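Local coordinates for acetylserotonin O-methyltransferase (Homo sapiens, PDB 4A6D), which methylates N-acetylserotonin with S-adenosyl-L-methionine to give melatonin, the last step of melatonin synthesis, working as a homodimer, at residues E5-A8 with Y9-L12; V21-V24 with L25-A28; D65-S69 with L70-K74. All coordinates share one frame; numbering follows the deposited sequence.

Interaction 1. Residues E5-A8 with Y9-L12; sequences EDQA and YRLL
Tyr9 meets Asp6 and Glu5 in the N-terminal capping turn of helix 7-31, the first helix of the dimerisation domain. Asp6 holds the N-cap position, and its OD1 receives a weak, long capping bond from Tyr9 N, 3.5 Å away; the same N-H makes a second weak bond, to Asp6 O. Asp6 OD1 has a firmer partner, the hydroxyl of Tyr93 of the second subunit, so the capping carboxylate is also gripped from across the dimer interface. The Tyr9 side chain leaves with CG anti to the backbone N (chi1 -173°), which carries the ring to the Glu5 carboxylate; the two planes stand 50° apart, with Glu5 OE1 3.3 Å from Tyr9 CE2. Glu5 OE2, also close to the ring, is hydrogen-bonded to Gly2 N, and the Tyr9 ring meets that of Tyr93 of the second subunit. Arg10 N makes the first regular helical bond, to Asp6 O at 3.2 Å. Its side chain runs back past the start of the helix, CD lying 3.7 Å from Glu5 O. Gln7 NE2 packs at the guanidinium edge, donor beside donor, while Arg10 NH1 bonds weakly to Gly2 O. Leu11 N continues the helical pattern to Gln7 O at 3.0 Å. Leu12 N then reaches Ala8 O at 3.1 Å, a nearly straight bond (165°), with Leu12 CB 3.5 Å from the same oxygen.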
loop_
_atom_site.group_PDB
_atom_site.type_symbol
_atom_site.label_atom_id
_atom_site.label_comp_id
_atom_site.label_asym_id
_atom_site.label_seq_id
_atom_site.Cartn_x
_atom_site.Cartn_y
_atom_site.Cartn_z
ATOM N N GLU A 5 10.490 20.116 0.000
ATOM C CA GLU A 5 9.054 20.405 -0.157
ATOM C C GLU A 5 8.330 20.542 1.196
ATOM O O GLU A 5 8.867 20.124 2.240
ATOM C CB GLU A 5 8.351 19.356 -1.059
ATOM C CG GLU A 5 9.081 19.097 -2.370
ATOM C CD GLU A 5 8.241 18.672 -3.561
ATOM O OE1 GLU A 5 7.382 19.471 -4.005
ATOM O OE2 GLU A 5 8.500 17.573 -4.105
ATOM N N ASP A 6 7.113 21.140 1.176
ATOM C CA ASP A 6 6.319 21.332 2.392
ATOM C C ASP A 6 5.883 20.000 2.973
ATOM O O ASP A 6 5.514 19.080 2.232
ATOM C CB ASP A 6 5.187 22.376 2.198
ATOM C CG ASP A 6 3.746 21.927 2.342
ATOM O OD1 ASP A 6 3.191 21.394 1.363
ATOM O OD2 ASP A 6 3.141 22.217 3.394
ATOM N N GLN A 7 6.026 19.887 4.303
ATOM C CA GLN A 7 5.733 18.715 5.112
ATOM C C GLN A 7 4.412 17.999 4.795
ATOM O O GLN A 7 4.353 16.769 4.913
ATOM C CB GLN A 7 5.829 19.073 6.603
ATOM C CG GLN A 7 7.264 19.275 7.102
ATOM C CD GLN A 7 7.872 18.028 7.709
ATOM O OE1 GLN A 7 8.107 17.954 8.927
ATOM N NE2 GLN A 7 8.170 17.030 6.873
ATOM N N ALA A 8 3.353 18.760 4.418
ATOM C CA ALA A 8 2.030 18.211 4.081
ATOM C C ALA A 8 2.078 17.459 2.754
ATOM O O ALA A 8 1.412 16.448 2.600
ATOM C CB ALA A 8 0.998 19.321 4.009
ATOM N N TYR A 9 2.876 17.949 1.814
ATOM C CA TYR A 9 3.074 17.346 0.501
ATOM C C TYR A 9 3.875 16.053 0.618
ATOM O O TYR A 9 3.575 15.087 -0.075
ATOM C CB TYR A 9 3.761 18.348 -0.438
ATOM C CG TYR A 9 3.846 17.870 -1.865
ATOM C CD1 TYR A 9 2.694 17.666 -2.626
ATOM C CD2 TYR A 9 5.075 17.600 -2.455
ATOM C CE1 TYR A 9 2.765 17.198 -3.937
ATOM C CE2 TYR A 9 5.155 17.106 -3.760
ATOM C CZ TYR A 9 4.004 16.962 -4.514
ATOM O OH TYR A 9 4.107 16.514 -5.806
ATOM N N ARG A 10 4.865 16.032 1.533
ATOM C CA ARG A 10 5.708 14.868 1.831
ATOM C C ARG A 10 4.854 13.788 2.485
ATOM O O ARG A 10 4.984 12.610 2.146
ATOM C CB ARG A 10 6.887 15.255 2.741
ATOM C CG ARG A 10 7.931 16.159 2.039
ATOM C CD ARG A 10 9.160 16.494 2.895
ATOM N NE ARG A 10 9.827 15.318 3.474
ATOM C CZ ARG A 10 10.639 14.490 2.813
ATOM N NH1 ARG A 10 10.891 14.683 1.524
ATOM N NH2 ARG A 10 11.188 13.454 3.432
ATOM N N LEU A 11 3.931 14.202 3.361
ATOM C CA LEU A 11 3.027 13.292 4.057
ATOM C C LEU A 11 2.039 12.614 3.083
ATOM O O LEU A 11 1.876 11.394 3.113
ATOM C CB LEU A 11 2.312 14.021 5.221
ATOM C CG LEU A 11 1.472 13.136 6.161
ATOM C CD1 LEU A 11 2.358 12.267 7.032
ATOM C CD2 LEU A 11 0.553 13.982 7.003
ATOM N N LEU A 12 1.419 13.405 2.213
ATOM C CA LEU A 12 0.509 12.942 1.170
ATOM C C LEU A 12 1.182 11.895 0.244
ATOM O O LEU A 12 0.549 10.889 -0.109
ATOM C CB LEU A 12 0.019 14.142 0.349
ATOM C CG LEU A 12 -1.014 13.833 -0.727
ATOM C CD1 LEU A 12 -2.369 13.432 -0.092
ATOM C CD2 LEU A 12 -1.148 14.993 -1.668
#

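Interaction 2. Residues V21-V24 with L25-A28; sequences VSQV and LFAA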
loop_
_atom_site.group_PDB
_atom_site.type_symbol
_atom_site.label_atom_id
_atom_site.label_comp_id
_atom_site.label_asym_id
_atom_site.label_seq_id
_atom_site.Cartn_x
_atom_site.Cartn_y
_atom_site.Cartn_z
ATOM N N VAL A 21 5.640 0.242 -0.926
ATOM C CA VAL A 21 6.463 -0.186 0.194
ATOM C C VAL A 21 5.937 -1.531 0.737
ATOM O O VAL A 21 6.753 -2.399 1.057
ATOM C CB VAL A 21 6.523 0.919 1.267
ATOM C CG1 VAL A 21 7.106 0.405 2.591
ATOM C CG2 VAL A 21 7.291 2.122 0.768
ATOM N N SER A 22 4.591 -1.722 0.793
ATOM C CA SER A 22 3.975 -2.986 1.236
ATOM C C SER A 22 4.368 -4.094 0.283
ATOM O O SER A 22 4.885 -5.109 0.730
ATOM C CB SER A 22 2.449 -2.884 1.326
ATOM O OG SER A 22 2.065 -1.947 2.320
ATOM N N GLN A 23 4.194 -3.870 -1.034
ATOM C CA GLN A 23 4.564 -4.845 -2.051
ATOM C C GLN A 23 6.045 -5.178 -2.120
ATOM O O GLN A 23 6.366 -6.319 -2.400
ATOM C CB GLN A 23 3.967 -4.521 -3.410
ATOM C CG GLN A 23 2.493 -4.870 -3.474
ATOM C CD GLN A 23 2.213 -6.356 -3.534
ATOM O OE1 GLN A 23 3.046 -7.180 -3.930
ATOM N NE2 GLN A 23 1.006 -6.726 -3.177
ATOM N N VAL A 24 6.946 -4.219 -1.825
ATOM C CA VAL A 24 8.396 -4.473 -1.760
ATOM C C VAL A 24 8.661 -5.505 -0.655
ATOM O O VAL A 24 9.351 -6.495 -0.908
ATOM C CB VAL A 24 9.210 -3.170 -1.562
ATOM C CG1 VAL A 24 10.592 -3.443 -0.965
ATOM C CG2 VAL A 24 9.329 -2.416 -2.872
ATOM N N LEU A 25 8.056 -5.293 0.548
ATOM C CA LEU A 25 8.165 -6.185 1.696
ATOM C C LEU A 25 7.587 -7.567 1.367
ATOM O O LEU A 25 8.247 -8.565 1.636
ATOM C CB LEU A 25 7.439 -5.580 2.912
ATOM C CG LEU A 25 7.316 -6.453 4.190
ATOM C CD1 LEU A 25 8.683 -6.790 4.757
ATOM C CD2 LEU A 25 6.499 -5.741 5.258
ATOM N N PHE A 26 6.375 -7.614 0.764
ATOM C CA PHE A 26 5.665 -8.838 0.383
ATOM C C PHE A 26 6.451 -9.642 -0.646
ATOM O O PHE A 26 6.582 -10.856 -0.489
ATOM C CB PHE A 26 4.244 -8.520 -0.155
ATOM C CG PHE A 26 3.271 -7.788 0.766
ATOM C CD1 PHE A 26 3.445 -7.798 2.150
ATOM C CD2 PHE A 26 2.179 -7.098 0.244
ATOM C CE1 PHE A 26 2.553 -7.119 2.995
ATOM C CE2 PHE A 26 1.280 -6.435 1.086
ATOM C CZ PHE A 26 1.468 -6.453 2.458
ATOM N N ALA A 27 6.990 -8.964 -1.689
ATOM C CA ALA A 27 7.764 -9.585 -2.766
ATOM C C ALA A 27 9.109 -10.068 -2.270
ATOM O O ALA A 27 9.553 -11.125 -2.693
ATOM C CB ALA A 27 7.941 -8.624 -3.927
ATOM N N ALA A 28 9.744 -9.324 -1.358
ATOM C CA ALA A 28 11.010 -9.734 -0.758
ATOM C C ALA A 28 10.771 -11.029 0.040
ATOM O O ALA A 28 11.624 -11.918 0.007
ATOM C CB ALA A 28 11.535 -8.643 0.158
#
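Phe26 lies across the preceding turn of helix 7-31 and covers Ser22, one turn earlier. Its CG is anti to the carbonyl carbon and beside the backbone N (chi1 -59°), which folds the ring back along the helix over the Ser22 carbonyl. Ser22 O sits over one face, 3.1 Å from Phe26 CG and displaced toward the rim, while it accepts the backbone bond of Phe26 N at 2.9 Å. Toward the outer part of the ring, Phe26 CE2 rests 3.7 Å from Ser22 CB. The hydroxyl of Ser22 is engaged elsewhere: OG bonds to Tyr15 O and Phe19 N of the second subunit. Gln23 approaches the ring from its edge. Its chain bends at chi2 and brings NE2 in the ring plane to 3.6 Å from Phe26 CD2, with amide and ring planes at 89°, a contact of packing alone.

Leu25 sets its CB 3.4 Å from Ser22 O, so that this oxygen is flanked by two side chains of the next turn. Val24 presses its CB and CG1 against Leu25 N, and its O accepts from Ala28 N at 2.9 Å, the last of four successive i to i+4 bonds through these eight residues. Outward, Phe26 packs on Met109 and Leu25 on Leu106, both of helix 103-117; Val24 packs on Ile66 and Cys67 of helix 57-69 and on Leu301 of the second subunit. This is a regular alpha-helical stretch, buried in the dimerisation domain at the interface of the O-methyltransferase homodimer, with the Phe26 side chain about 10 Å from those of the substrate-binding residues Asn302 and Gln306.

Interaction 3. Residues D65-S69 with L70-K74; sequences DICVS and LKLLK
Cys67 and Val68 meet Leu70 to Leu73 in a local turn contact, where helix 57-69 ends and the chain swings into strand 73-78 of the dimerisation domain. The last regular helical bond runs from Leu70 N to Ile66 O at 2.9 Å, nearly along the C=O axis. Cys67 O then accepts from Leu72 N at 2.8 Å, tilted 19° from the carbonyl plane, and Val68 O from Lys71 N at 3.0 Å, from above its carbonyl plane. With the positive phi of Lys71 (72°), these two bonds form a Schellman motif that ends the helix and turns the chain sharply toward the strand. Leu73 N is a further donor to Cys67 O, at 3.1 Å and well above its plane.

Apolar side chains pack against one another across the turn. Ile66 and Leu70 lie side by side and point the same way, Ile66 CG2 against Leu70 CD1 at 3.9 Å, and they pack on Val24 and Val21 of helix 7-31. Leu73, with CG anti to its carbonyl carbon (chi1 -62°), sets its CD1 against Cys67 CB at 3.8 Å, while the Cys67 sulfur lies more loosely by a methyl of Leu72. The Val68 and Leu73 side chains cross at about a right angle, Val68 CG2 coming up to Leu73 CB, and Val68 CA also makes a nearly linear C-H...O contact with Leu73 O at 3.3 Å. Beyond the turn, Leu73 packs on Phe34 and Leu37 of helix 33-39, and Lys74 pairs through its backbone with Arg85 in the hairpin of strands 73-78 and 81-86. The second subunit reaches in too: Leu70 O accepts from the hydroxyl of its Tyr15, and Ser69 OG is hydrogen-bonded to its Gln297 OE1.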
loop_
_atom_site.group_PDB
_atom_site.type_symbol
_atom_site.label_atom_id
_atom_site.label_comp_id
_atom_site.label_asym_id
_atom_site.label_seq_id
_atom_site.Cartn_x
_atom_site.Cartn_y
_atom_site.Cartn_z
ATOM N N ASP A 65 18.015 -2.544 -2.828
ATOM C CA ASP A 65 18.283 -1.136 -2.538
ATOM C C ASP A 65 17.129 -0.468 -1.819
ATOM O O ASP A 65 17.368 0.263 -0.855
ATOM C CB ASP A 65 18.727 -0.364 -3.782
ATOM C CG ASP A 65 20.126 -0.711 -4.273
ATOM O OD1 ASP A 65 20.916 -1.279 -3.475
ATOM O OD2 ASP A 65 20.444 -0.384 -5.450
ATOM N N ILE A 66 15.881 -0.768 -2.218
ATOM C CA ILE A 66 14.713 -0.231 -1.511
ATOM C C ILE A 66 14.698 -0.794 -0.065
ATOM O O ILE A 66 14.503 -0.020 0.868
ATOM C CB ILE A 66 13.395 -0.457 -2.287
ATOM C CG1 ILE A 66 13.416 0.356 -3.593
ATOM C CG2 ILE A 66 12.164 -0.096 -1.439
ATOM C CD1 ILE A 66 12.621 -0.150 -4.706
ATOM N N CYS A 67 14.998 -2.103 0.112
ATOM C CA CYS A 67 15.042 -2.779 1.422
ATOM C C CYS A 67 16.056 -2.118 2.363
ATOM O O CYS A 67 15.768 -1.973 3.554
ATOM C CB CYS A 67 15.306 -4.275 1.264
ATOM S SG CYS A 67 13.865 -5.232 0.707
ATOM N N VAL A 68 17.217 -1.682 1.815
ATOM C CA VAL A 68 18.268 -0.982 2.556
ATOM C C VAL A 68 17.734 0.383 3.047
ATOM O O VAL A 68 17.823 0.659 4.243
ATOM C CB VAL A 68 19.584 -0.845 1.756
ATOM C CG1 VAL A 68 20.627 -0.076 2.556
ATOM C CG2 VAL A 68 20.125 -2.211 1.350
ATOM N N SER A 69 17.124 1.191 2.142
ATOM C CA SER A 69 16.499 2.486 2.464
ATOM C C SER A 69 15.380 2.343 3.514
ATOM O O SER A 69 15.215 3.232 4.358
ATOM C CB SER A 69 15.941 3.135 1.202
ATOM O OG SER A 69 16.986 3.479 0.309
ATOM N N LEU A 70 14.617 1.232 3.453
ATOM C CA LEU A 70 13.526 0.928 4.392
ATOM C C LEU A 70 14.045 0.388 5.730
ATOM O O LEU A 70 13.254 0.211 6.644
ATOM C CB LEU A 70 12.524 -0.096 3.783
ATOM C CG LEU A 70 11.615 0.378 2.634
ATOM C CD1 LEU A 70 10.722 -0.753 2.152
ATOM C CD2 LEU A 70 10.766 1.596 3.034
ATOM N N LYS A 71 15.352 0.115 5.850
ATOM C CA LYS A 71 15.972 -0.444 7.079
ATOM C C LYS A 71 15.612 -1.907 7.316
ATOM O O LYS A 71 15.685 -2.397 8.454
ATOM C CB LYS A 71 15.793 0.432 8.349
ATOM C CG LYS A 71 16.490 1.801 8.282
ATOM C CD LYS A 71 15.499 2.971 8.061
ATOM C CE LYS A 71 14.610 3.286 9.264
ATOM N NZ LYS A 71 13.424 4.118 8.897
ATOM N N LEU A 72 15.239 -2.617 6.234
ATOM C CA LEU A 72 14.959 -4.044 6.341
ATOM C C LEU A 72 16.296 -4.758 6.107
ATOM O O LEU A 72 16.516 -5.833 6.657
ATOM C CB LEU A 72 13.877 -4.510 5.340
ATOM C CG LEU A 72 12.500 -3.840 5.436
ATOM C CD1 LEU A 72 11.654 -4.139 4.209
ATOM C CD2 LEU A 72 11.787 -4.202 6.734
ATOM N N LEU A 73 17.204 -4.134 5.332
ATOM C CA LEU A 73 18.552 -4.660 5.076
ATOM C C LEU A 73 19.670 -3.624 5.309
ATOM O O LEU A 73 19.433 -2.410 5.280
ATOM C CB LEU A 73 18.685 -5.251 3.657
ATOM C CG LEU A 73 17.815 -6.441 3.266
ATOM C CD1 LEU A 73 18.082 -6.818 1.830
ATOM C CD2 LEU A 73 18.052 -7.651 4.176
ATOM N N LYS A 74 20.896 -4.122 5.541
ATOM C CA LYS A 74 22.097 -3.307 5.708
ATOM C C LYS A 74 23.000 -3.564 4.498
ATOM O O LYS A 74 23.054 -4.690 4.001
ATOM C CB LYS A 74 22.862 -3.677 6.996
ATOM C CG LYS A 74 22.234 -3.208 8.315
ATOM C CD LYS A 74 23.269 -3.051 9.451
ATOM C CE LYS A 74 23.778 -4.361 10.022
ATOM N NZ LYS A 74 24.660 -4.167 11.208
#

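How the interactions relate
From the N terminus, interaction 1 opens helix 7-31 and interaction 2 follows further along the same helix, their centres about 23 Å apart and their atoms not touching. Interaction 3 comes later, where helix 57-69 hands over to strand 73-78. All three are local and stand in series; none nests in or crosses another, and only interaction 3 closes a turn between two elements. Interactions 2 and 3 do meet in space: Val24 CG1 packs 3.7 Å from Ile66 CG2, and Val21 CG1 lies 3.8 Å from Leu70 CD1, joining helix 7-31 to the end of helix 57-69 and the turn after it. Each contact also touches the second subunit.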